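Local coordinates for protein Cog5 (Kluyveromyces lactis, PDB 4U6U) that pairs with Cog7 within the conserved oligomeric Golgi complex, a multisubunit tethering complex that probably captures vesicles ahead of their fusion with Golgi membranes, at residues T31-S36 and P83-L88; L38-M43 and S73-N78; F224-T229 and L278-K283; N230-D235 and K283-L288. The protein carries 7 engineered substitutions. All blocks are in the same frame, centred on the assembly; numbering follows the deposited sequence.

How the contacts relate
This chain is the greater part of Cog5, lacking its N-terminal portion, and the four contacts sample two sites far apart in an elongated helical rod. Contacts 1 and 2 share helix 11-47 and have centres 11 Å apart; Leu85 of contact 1 packs beside Tyr40 and Asn78 of contact 2. Contacts 3 and 4 share helices 220-241 and 277-284 as well as Lys283, with centres 9 Å apart. The two pairs lie on opposite sides of the chain's centre, and centres of contacts 1 and 4 are about 61 Å apart. Cog7 reaches both contacts of the first pair and neither of the second. Contact 2 falls within the chain span that contact 1 brackets.

Contact 1. Residues T31-S36 and P83-L88; sequences TTLLRS and PNLATL
With chi1 at -154°, Leu33 carries CG on the far side of its CA-CB bond from the backbone N, and from there its forked end reaches out of helix 11-47 to the loop 83-88. Leu88, with chi1 at -65° and CG anti to its carbonyl carbon, comes to meet it: the two side chains approach tip to tip, Leu33 CD1 lying 3.8 Å from Leu88 CD1. The other branch serves the start of the loop, where Leu33 CD2 sits 3.7 Å from Asn84 CB, the two side chains crossing at about a right angle, and 4.1 Å from Leu85 CD2. Leu85 also reaches one helical turn onward, its CD2 packing 3.6 Å from Ser36 CB. Replacing Leu85 by an alanine would probably open a gap between Leu33 and Ser36 and leave the methylene of Ser36 without its apolar neighbour. The hydroxyl of Ser36 takes no part in that packing; its hydrogen-bond partner is OD1 of Asn82, the residue just before Pro83. Cog7 closes in on the same place: its Val24 packs on Leu33, and its Gln21 hydrogen-bonds the carbonyl of Asn84. With no hydrogen bond between the two segments, the loop that leads from helix 61-81 to helix 92-118 meets helix 11-47 through carbon-to-carbon packing, while the Ser36 hydroxyl and the Asn84 carbonyl are bonded to Asn82 and to Cog7.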
# COMPACT_ATOMS: atom_id res chain seq x y z
N THR B 31 -32.04 -6.13 -4.38
CA THR B 31 -31.99 -5.26 -3.24
C THR B 31 -30.58 -5.20 -2.67
O THR B 31 -30.04 -4.10 -2.47
CB THR B 31 -32.98 -5.73 -2.20
OG1 THR B 31 -34.14 -4.91 -2.32
CG2 THR B 31 -32.39 -5.72 -0.74
N THR B 32 -29.95 -6.36 -2.48
CA THR B 32 -28.66 -6.41 -1.83
C THR B 32 -27.63 -5.65 -2.65
O THR B 32 -26.88 -4.83 -2.12
CB THR B 32 -28.17 -7.82 -1.63
OG1 THR B 32 -29.10 -8.56 -0.83
CG2 THR B 32 -26.83 -7.79 -0.92
N LEU B 33 -27.59 -5.97 -3.94
CA LEU B 33 -26.64 -5.36 -4.84
C LEU B 33 -26.81 -3.83 -4.83
O LEU B 33 -25.85 -3.07 -4.66
CB LEU B 33 -26.82 -5.94 -6.24
CG LEU B 33 -25.65 -5.95 -7.23
CD1 LEU B 33 -25.67 -4.70 -8.08
CD2 LEU B 33 -24.33 -6.11 -6.49
N LEU B 34 -28.05 -3.40 -4.97
CA LEU B 34 -28.36 -1.98 -4.99
C LEU B 34 -27.90 -1.28 -3.69
O LEU B 34 -27.37 -0.17 -3.72
CB LEU B 34 -29.86 -1.79 -5.22
CG LEU B 34 -30.30 -0.43 -5.75
CD1 LEU B 34 -29.35 0.07 -6.81
CD2 LEU B 34 -31.69 -0.59 -6.31
N ARG B 35 -28.08 -1.94 -2.56
CA ARG B 35 -27.63 -1.36 -1.31
C ARG B 35 -26.11 -1.36 -1.21
O ARG B 35 -25.55 -0.38 -0.72
CB ARG B 35 -28.24 -2.10 -0.12
CG ARG B 35 -29.69 -1.77 0.12
CD ARG B 35 -30.06 -1.95 1.58
NE ARG B 35 -31.35 -1.32 1.81
CZ ARG B 35 -32.51 -1.93 1.58
NH1 ARG B 35 -32.54 -3.17 1.11
NH2 ARG B 35 -33.65 -1.28 1.80
N SER B 36 -25.44 -2.44 -1.64
CA SER B 36 -23.98 -2.44 -1.71
C SER B 36 -23.51 -1.20 -2.46
O SER B 36 -22.62 -0.47 -2.00
CB SER B 36 -23.42 -3.70 -2.40
OG SER B 36 -23.18 -4.79 -1.52
N PRO B 83 -18.38 -9.07 -4.27
CA PRO B 83 -17.57 -9.12 -5.48
C PRO B 83 -18.38 -8.73 -6.71
O PRO B 83 -17.85 -8.21 -7.69
CB PRO B 83 -17.16 -10.60 -5.56
CG PRO B 83 -18.18 -11.32 -4.77
CD PRO B 83 -18.52 -10.40 -3.65
N ASN B 84 -19.69 -8.96 -6.64
CA ASN B 84 -20.60 -8.54 -7.67
C ASN B 84 -20.52 -7.04 -7.96
O ASN B 84 -20.80 -6.59 -9.07
CB ASN B 84 -22.01 -8.95 -7.26
CG ASN B 84 -22.25 -10.44 -7.41
OD1 ASN B 84 -21.76 -11.06 -8.36
ND2 ASN B 84 -22.97 -11.02 -6.46
N LEU B 85 -20.11 -6.28 -6.95
CA LEU B 85 -19.97 -4.82 -7.03
C LEU B 85 -19.00 -4.35 -8.11
O LEU B 85 -19.19 -3.29 -8.71
CB LEU B 85 -19.52 -4.24 -5.69
CG LEU B 85 -20.49 -3.49 -4.78
CD1 LEU B 85 -19.79 -2.31 -4.17
CD2 LEU B 85 -21.71 -3.04 -5.53
N ALA B 86 -17.93 -5.12 -8.33
CA ALA B 86 -16.82 -4.67 -9.16
C ALA B 86 -17.19 -4.56 -10.63
O ALA B 86 -16.75 -3.64 -11.31
CB ALA B 86 -15.65 -5.63 -9.00
N THR B 87 -18.02 -5.48 -11.11
CA THR B 87 -18.35 -5.56 -12.52
C THR B 87 -19.52 -4.63 -12.93
O THR B 87 -20.36 -5.01 -13.74
CB THR B 87 -18.68 -7.02 -12.93
OG1 THR B 87 -19.99 -7.40 -12.48
CG2 THR B 87 -17.64 -7.97 -12.35
N LEU B 88 -19.59 -3.44 -12.34
CA LEU B 88 -20.62 -2.49 -12.72
C LEU B 88 -19.98 -1.28 -13.39
O LEU B 88 -19.25 -0.55 -12.74
CB LEU B 88 -21.40 -2.06 -11.48
CG LEU B 88 -22.22 -3.14 -10.77
CD1 LEU B 88 -22.76 -2.61 -9.47
CD2 LEU B 88 -23.38 -3.59 -11.63

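Contact 2. Residues L38-M43 and S73-N78; sequences LIYVHM and SQLKIN
Tyr40 and Asn78 mark the point where the two helical segments come nearest in register, their CA atoms 6.9 Å apart. The segment axes run 10.5 Å from each other at closest approach, and the 166° between their N-to-C directions makes the pair antiparallel. Across this spacing Leu75 is the shared apolar partner: its CD1 lies 3.4 Å from Tyr40 CE1 and equally 3.4 Å from Met43 CE. The leucine crosses the tyrosine at about a right angle, whereas it and Met43 slide past each other in opposite directions. Met43 can reach both Leu75 and Asn78 because its chain bends at chi3 (-69°), turning the CE methyl to within 3.7 Å of Asn78 ND2, while SD stays beside Gln74 CB at 3.9 Å. The helices concerned, 11-47 and 61-81, follow one another in the chain, so the antiparallel pair is an alpha-alpha hairpin; helix 92-118 packs against it, with Cys94 and Val99 touching Tyr40 and Glu95 hydrogen-bonded to its hydroxyl. Asn78 brings an amide into the interface. Its ND2 comes to the edge of the Tyr40 ring, in the ring plane, with amide and ring planes 49° apart. The same nitrogen is 3.4 Å from Tyr40 N, but both are donors and no hydrogen bond joins them; instead ND2 gives a weak one to the carbonyl of Ser36, one turn earlier on helix 11-47.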
# COMPACT_ATOMS: atom_id res chain seq x y z
N LEU B 38 -25.18 1.57 -2.95
CA LEU B 38 -25.58 2.76 -2.22
C LEU B 38 -24.54 3.11 -1.16
O LEU B 38 -23.98 4.20 -1.17
CB LEU B 38 -26.95 2.54 -1.59
CG LEU B 38 -27.98 3.62 -1.90
CD1 LEU B 38 -28.55 4.15 -0.61
CD2 LEU B 38 -27.36 4.75 -2.71
N ILE B 39 -24.24 2.15 -0.29
CA ILE B 39 -23.22 2.31 0.72
C ILE B 39 -21.89 2.76 0.09
O ILE B 39 -21.22 3.66 0.62
CB ILE B 39 -23.01 1.00 1.51
CG1 ILE B 39 -24.33 0.51 2.10
CG2 ILE B 39 -22.01 1.20 2.62
CD1 ILE B 39 -24.18 -0.73 3.02
N TYR B 40 -21.51 2.16 -1.03
CA TYR B 40 -20.27 2.52 -1.73
C TYR B 40 -20.24 4.01 -2.05
O TYR B 40 -19.33 4.72 -1.65
CB TYR B 40 -20.12 1.71 -3.02
CG TYR B 40 -18.82 1.91 -3.79
CD1 TYR B 40 -17.63 1.31 -3.37
CD2 TYR B 40 -18.79 2.68 -4.94
CE1 TYR B 40 -16.45 1.48 -4.08
CE2 TYR B 40 -17.61 2.86 -5.66
CZ TYR B 40 -16.44 2.26 -5.22
OH TYR B 40 -15.27 2.44 -5.94
N VAL B 41 -21.27 4.46 -2.76
CA VAL B 41 -21.43 5.87 -3.11
C VAL B 41 -21.38 6.83 -1.90
O VAL B 41 -20.71 7.87 -1.94
CB VAL B 41 -22.74 6.06 -3.87
CG1 VAL B 41 -23.31 7.47 -3.67
CG2 VAL B 41 -22.50 5.75 -5.34
N HIS B 42 -22.09 6.49 -0.83
CA HIS B 42 -22.08 7.31 0.38
C HIS B 42 -20.67 7.48 0.88
O HIS B 42 -20.32 8.50 1.49
CB HIS B 42 -22.92 6.69 1.48
CG HIS B 42 -24.33 7.18 1.52
ND1 HIS B 42 -25.40 6.41 1.09
CD2 HIS B 42 -24.85 8.35 1.93
CE1 HIS B 42 -26.51 7.10 1.24
NE2 HIS B 42 -26.21 8.28 1.75
N MET B 43 -19.86 6.45 0.63
CA MET B 43 -18.47 6.46 1.04
C MET B 43 -17.63 7.33 0.13
O MET B 43 -16.81 8.11 0.60
CB MET B 43 -17.95 5.03 1.05
CG MET B 43 -18.49 4.26 2.21
SD MET B 43 -17.31 3.02 2.69
CE MET B 43 -17.43 1.95 1.26
N SER B 73 -9.54 1.66 3.14
CA SER B 73 -9.63 0.31 3.65
C SER B 73 -11.07 -0.16 3.54
O SER B 73 -11.34 -1.28 3.10
CB SER B 73 -9.16 0.23 5.09
OG SER B 73 -7.77 -0.05 5.13
N GLN B 74 -11.98 0.72 3.93
CA GLN B 74 -13.41 0.41 3.90
C GLN B 74 -13.86 0.13 2.48
O GLN B 74 -14.59 -0.83 2.23
CB GLN B 74 -14.21 1.57 4.50
CG GLN B 74 -13.79 1.91 5.92
CD GLN B 74 -13.74 0.69 6.83
OE1 GLN B 74 -14.77 0.16 7.25
NE2 GLN B 74 -12.52 0.24 7.14
N LEU B 75 -13.43 0.97 1.55
CA LEU B 75 -13.74 0.80 0.15
C LEU B 75 -13.37 -0.62 -0.31
O LEU B 75 -14.20 -1.32 -0.89
CB LEU B 75 -13.00 1.84 -0.69
CG LEU B 75 -13.71 3.13 -1.13
CD1 LEU B 75 -15.21 2.91 -1.20
CD2 LEU B 75 -13.36 4.35 -0.29
N LYS B 76 -12.13 -1.03 -0.05
CA LYS B 76 -11.68 -2.38 -0.42
C LYS B 76 -12.53 -3.44 0.27
O LYS B 76 -12.77 -4.50 -0.29
CB LYS B 76 -10.19 -2.56 -0.13
CG LYS B 76 -9.31 -1.78 -1.12
CD LYS B 76 -7.84 -1.72 -0.71
CE LYS B 76 -7.03 -0.76 -1.61
NZ LYS B 76 -7.49 0.67 -1.57
N ILE B 77 -12.98 -3.18 1.49
CA ILE B 77 -13.82 -4.16 2.18
C ILE B 77 -15.17 -4.30 1.50
O ILE B 77 -15.62 -5.40 1.22
CB ILE B 77 -14.08 -3.81 3.65
CG1 ILE B 77 -12.79 -3.84 4.46
CG2 ILE B 77 -15.06 -4.79 4.24
CD1 ILE B 77 -12.95 -3.32 5.86
N ASN B 78 -15.84 -3.17 1.30
CA ASN B 78 -17.14 -3.19 0.65
C ASN B 78 -17.11 -3.89 -0.72
O ASN B 78 -18.03 -4.65 -1.02
CB ASN B 78 -17.68 -1.76 0.51
CG ASN B 78 -19.14 -1.71 0.03
OD1 ASN B 78 -19.87 -2.70 0.09
ND2 ASN B 78 -19.57 -0.53 -0.41

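Contact 3. Residues F224-T229 and L278-K283; sequences FWSKVT and LQYILK
Thr229 OG1 donates a weak hydrogen bond to the backbone carbonyl of Tyr280, OG1 to O measuring 3.1 Å; it is the single hydrogen bond between the two segments. Most of the remaining contact is made by the Tyr280 side chain. Its chi1 of -77° sets CG beside the backbone N and lays the ring against helix 220-241, where Ser226 N stands 3.9 Å above the ring plane, over its centre. Around that point the ring rests on two neighbouring residues: CD2 is 3.6 Å from Trp225 CB, and CE1 is 3.6 Å from Ser226 CB. Beyond the ring, the hydroxyl makes a weak hydrogen bond to Asp222. A serine in place of Tyr280 would probably leave the backbone around Ser226 without its aromatic cover and Asp222 without this hydroxyl. Ile281, beside Thr229 in the interface, also packs on Leu179 and Phe265, tying the pair to helices 175-192 and 254-265. The segment axes, 9.2 Å apart and only 9° from parallel, belong to helices separated by two others in sequence. Such side-by-side helices, enclosed by further ones, fit the elongated helical-bundle build of multisubunit tethering proteins.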
# COMPACT_ATOMS: atom_id res chain seq x y z
N PHE B 224 23.20 -2.34 1.65
CA PHE B 224 23.78 -1.01 1.79
C PHE B 224 25.31 -1.01 1.58
O PHE B 224 25.81 -0.37 0.66
CB PHE B 224 23.43 -0.44 3.16
CG PHE B 224 24.22 0.80 3.52
CD1 PHE B 224 23.88 2.03 2.98
CD2 PHE B 224 25.29 0.72 4.41
CE1 PHE B 224 24.60 3.18 3.33
CE2 PHE B 224 26.01 1.85 4.76
CZ PHE B 224 25.66 3.09 4.22
N TRP B 225 26.04 -1.73 2.42
CA TRP B 225 27.49 -1.78 2.28
C TRP B 225 27.91 -2.28 0.92
O TRP B 225 28.73 -1.66 0.27
CB TRP B 225 28.11 -2.66 3.35
CG TRP B 225 28.12 -2.03 4.69
CD1 TRP B 225 27.65 -2.57 5.85
CD2 TRP B 225 28.62 -0.73 5.04
NE1 TRP B 225 27.82 -1.70 6.89
CE2 TRP B 225 28.42 -0.56 6.42
CE3 TRP B 225 29.24 0.29 4.31
CZ2 TRP B 225 28.81 0.60 7.09
CZ3 TRP B 225 29.62 1.45 4.98
CH2 TRP B 225 29.40 1.59 6.36
N SER B 226 27.31 -3.39 0.49
CA SER B 226 27.66 -3.97 -0.80
C SER B 226 27.63 -2.93 -1.90
O SER B 226 28.56 -2.84 -2.69
CB SER B 226 26.73 -5.12 -1.15
OG SER B 226 27.07 -5.64 -2.43
N LYS B 227 26.55 -2.16 -1.96
CA LYS B 227 26.43 -1.14 -2.99
C LYS B 227 27.39 0.05 -2.80
O LYS B 227 27.99 0.49 -3.79
CB LYS B 227 24.99 -0.65 -3.11
CG LYS B 227 24.09 -1.66 -3.79
CD LYS B 227 24.22 -1.62 -5.29
CE LYS B 227 23.65 -2.88 -5.92
NZ LYS B 227 23.34 -2.71 -7.37
N VAL B 228 27.56 0.58 -1.58
CA VAL B 228 28.47 1.73 -1.45
C VAL B 228 29.89 1.26 -1.66
O VAL B 228 30.73 1.99 -2.19
CB VAL B 228 28.41 2.49 -0.07
CG1 VAL B 228 27.04 2.38 0.56
CG2 VAL B 228 29.50 1.99 0.90
N THR B 229 30.15 0.02 -1.27
CA THR B 229 31.47 -0.56 -1.43
C THR B 229 31.86 -0.61 -2.90
O THR B 229 33.01 -0.39 -3.24
CB THR B 229 31.56 -1.97 -0.80
OG1 THR B 229 32.26 -1.86 0.44
CG2 THR B 229 32.28 -2.96 -1.71
N LEU B 278 32.41 -4.91 8.24
CA LEU B 278 33.77 -4.41 8.08
C LEU B 278 34.40 -4.93 6.80
O LEU B 278 35.16 -4.23 6.14
CB LEU B 278 34.64 -4.80 9.28
CG LEU B 278 36.14 -4.98 8.98
CD1 LEU B 278 36.86 -3.63 8.91
CD2 LEU B 278 36.80 -5.89 9.99
N GLN B 279 34.10 -6.18 6.45
CA GLN B 279 34.81 -6.84 5.36
C GLN B 279 34.57 -6.18 4.00
O GLN B 279 35.43 -6.24 3.13
CB GLN B 279 34.47 -8.32 5.34
CG GLN B 279 35.55 -9.14 6.04
CD GLN B 279 35.00 -10.26 6.88
OE1 GLN B 279 33.86 -10.68 6.70
NE2 GLN B 279 35.81 -10.75 7.82
N TYR B 280 33.39 -5.59 3.81
CA TYR B 280 33.10 -4.86 2.58
C TYR B 280 34.08 -3.69 2.38
O TYR B 280 34.67 -3.55 1.31
CB TYR B 280 31.67 -4.33 2.57
CG TYR B 280 30.60 -5.35 2.28
CD1 TYR B 280 30.39 -5.81 0.99
CD2 TYR B 280 29.76 -5.82 3.28
CE1 TYR B 280 29.40 -6.74 0.70
CE2 TYR B 280 28.77 -6.74 3.01
CZ TYR B 280 28.59 -7.19 1.72
OH TYR B 280 27.60 -8.11 1.45
N ILE B 281 34.24 -2.85 3.41
CA ILE B 281 35.08 -1.65 3.33
C ILE B 281 36.56 -2.03 3.11
O ILE B 281 37.34 -1.24 2.57
CB ILE B 281 34.93 -0.74 4.59
CG1 ILE B 281 35.56 0.63 4.35
CG2 ILE B 281 35.53 -1.36 5.82
CD1 ILE B 281 34.91 1.41 3.24
N LEU B 282 36.94 -3.21 3.56
CA LEU B 282 38.30 -3.70 3.32
C LEU B 282 38.54 -4.05 1.85
O LEU B 282 39.59 -3.71 1.28
CB LEU B 282 38.59 -4.91 4.21
CG LEU B 282 38.91 -4.62 5.68
CD1 LEU B 282 39.30 -5.90 6.38
CD2 LEU B 282 40.03 -3.59 5.82
N LYS B 283 37.57 -4.71 1.22
CA LYS B 283 37.71 -5.15 -0.17
C LYS B 283 37.78 -3.97 -1.14
O LYS B 283 38.48 -4.04 -2.15
CB LYS B 283 36.55 -6.05 -0.55
CG LYS B 283 36.56 -7.35 0.23
CD LYS B 283 35.26 -8.11 0.07
CE LYS B 283 35.11 -9.21 1.10
NZ LYS B 283 33.69 -9.65 1.14

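Contact 4. Residues N230-D235 and K283-L288; sequences NSFKRD and KAVSIL
Lys233 and Ala284 bring the two backbones close, their CA atoms 4.1 Å apart, where residues 283-288 lead from helix 277-284, the last of the bundle, into the C-terminal tail, alongside helix 220-241. The apolar part of the contact rests on Phe232 and on the aliphatic portion of Lys233. Phe232, its CG anti to the backbone N (chi1 171°), presents its ring edge to this segment: CD2 is 3.7 Å from Ala284 CB, and CE2 is 3.6 Å from Val285 CG2, which lies in the ring plane. Residues of helix 143-167, Leu165 and Ser166, pack on the same phenylalanine, so its ring is shared between that helix and the segment 283-288. Val285 in turn touches Phe236 and, on helix 254-265, Ile257. Lys233 adds its aliphatic stem to the same alanine, with Lys233 CB 3.7 Å from Ala284 CA. The single methyl of Ala284 thus meets both Phe232 and Lys233.

Charge plays a different part. Lys233 NZ is 3.7 Å from the carbonyl oxygen of Lys283, not a hydrogen bond, and its salt bridge is with Glu237, one turn on along its own helix. The ammonium of Lys283 is directed to another partner, the ring of Tyr280, in a cation-pi pair.

No hydrogen bond joins the two segments. Within 283-288 the Ser286 hydroxyl turns to a backbone carbonyl, OG donating to Lys283 O at 3.0 Å, with a C=O...OG angle of 142° and OG tilted 24° from the carbonyl plane.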
# COMPACT_ATOMS: atom_id res chain seq x y z
N ASN B 230 30.90 -0.86 -3.78
CA ASN B 230 31.22 -0.91 -5.19
C ASN B 230 31.56 0.47 -5.71
O ASN B 230 32.68 0.70 -6.15
CB ASN B 230 30.06 -1.49 -5.98
CG ASN B 230 29.78 -2.92 -5.61
OD1 ASN B 230 30.54 -3.53 -4.85
ND2 ASN B 230 28.68 -3.47 -6.12
N SER B 231 30.64 1.42 -5.59
CA SER B 231 30.85 2.72 -6.23
C SER B 231 31.93 3.53 -5.51
O SER B 231 32.22 4.67 -5.88
CB SER B 231 29.54 3.52 -6.33
OG SER B 231 29.14 4.01 -5.07
N PHE B 232 32.51 2.93 -4.48
CA PHE B 232 33.64 3.54 -3.82
C PHE B 232 34.90 2.78 -4.21
O PHE B 232 35.95 3.37 -4.41
CB PHE B 232 33.51 3.53 -2.32
CG PHE B 232 34.75 3.95 -1.62
CD1 PHE B 232 35.13 5.29 -1.62
CD2 PHE B 232 35.58 3.03 -1.03
CE1 PHE B 232 36.30 5.70 -0.99
CE2 PHE B 232 36.76 3.42 -0.40
CZ PHE B 232 37.11 4.76 -0.38
N LYS B 233 34.77 1.46 -4.29
CA LYS B 233 35.83 0.62 -4.83
C LYS B 233 36.21 1.06 -6.23
O LYS B 233 37.39 1.25 -6.54
CB LYS B 233 35.38 -0.84 -4.87
CG LYS B 233 36.38 -1.81 -5.45
CD LYS B 233 35.73 -3.15 -5.73
CE LYS B 233 36.61 -4.06 -6.57
NZ LYS B 233 37.76 -4.54 -5.76
N ARG B 234 35.20 1.26 -7.06
CA ARG B 234 35.42 1.61 -8.45
C ARG B 234 36.22 2.91 -8.52
O ARG B 234 37.19 3.01 -9.28
CB ARG B 234 34.08 1.71 -9.20
CG ARG B 234 34.11 2.35 -10.56
CD ARG B 234 32.70 2.44 -11.17
NE ARG B 234 31.70 2.98 -10.25
CZ ARG B 234 31.34 4.26 -10.17
NH1 ARG B 234 31.91 5.17 -10.95
NH2 ARG B 234 30.42 4.65 -9.29
N ASP B 235 35.84 3.87 -7.68
CA ASP B 235 36.47 5.18 -7.67
C ASP B 235 37.90 5.12 -7.15
O ASP B 235 38.82 5.76 -7.68
CB ASP B 235 35.67 6.15 -6.80
CG ASP B 235 34.40 6.60 -7.47
OD1 ASP B 235 34.14 6.14 -8.60
OD2 ASP B 235 33.67 7.42 -6.88
N LYS B 283 37.57 -4.71 1.22
CA LYS B 283 37.71 -5.15 -0.17
C LYS B 283 37.78 -3.97 -1.14
O LYS B 283 38.48 -4.04 -2.15
CB LYS B 283 36.55 -6.05 -0.55
CG LYS B 283 36.56 -7.35 0.23
CD LYS B 283 35.26 -8.11 0.07
CE LYS B 283 35.11 -9.21 1.10
NZ LYS B 283 33.69 -9.65 1.14
N ALA B 284 37.06 -2.90 -0.81
CA ALA B 284 37.04 -1.71 -1.65
C ALA B 284 38.44 -1.14 -1.76
O ALA B 284 38.86 -0.65 -2.80
CB ALA B 284 36.10 -0.68 -1.08
N VAL B 285 39.16 -1.25 -0.66
CA VAL B 285 40.47 -0.65 -0.51
C VAL B 285 41.49 -1.78 -0.49
O VAL B 285 41.99 -2.13 0.58
CB VAL B 285 40.52 0.19 0.79
CG1 VAL B 285 41.79 0.97 0.91
CG2 VAL B 285 39.35 1.16 0.81
N SER B 286 41.75 -2.40 -1.64
CA SER B 286 42.53 -3.65 -1.63
C SER B 286 43.64 -3.70 -2.68
O SER B 286 44.37 -4.68 -2.76
CB SER B 286 41.61 -4.87 -1.78
OG SER B 286 41.16 -5.02 -3.11
N ILE B 287 43.76 -2.65 -3.49
CA ILE B 287 44.84 -2.54 -4.47
C ILE B 287 46.15 -2.15 -3.81
O ILE B 287 47.20 -2.10 -4.47
CB ILE B 287 44.57 -1.52 -5.60
CG1 ILE B 287 44.14 -0.18 -5.02
CG2 ILE B 287 43.56 -2.07 -6.61
CD1 ILE B 287 42.70 -0.11 -4.65
N LEU B 288 46.10 -1.90 -2.50
CA LEU B 288 47.26 -1.47 -1.71
C LEU B 288 48.35 -2.54 -1.82
O LEU B 288 49.52 -2.32 -1.48
CB LEU B 288 46.88 -1.19 -0.26
CG LEU B 288 45.85 -0.07 0.03
CD1 LEU B 288 46.14 1.27 -0.66
CD2 LEU B 288 44.49 -0.53 -0.36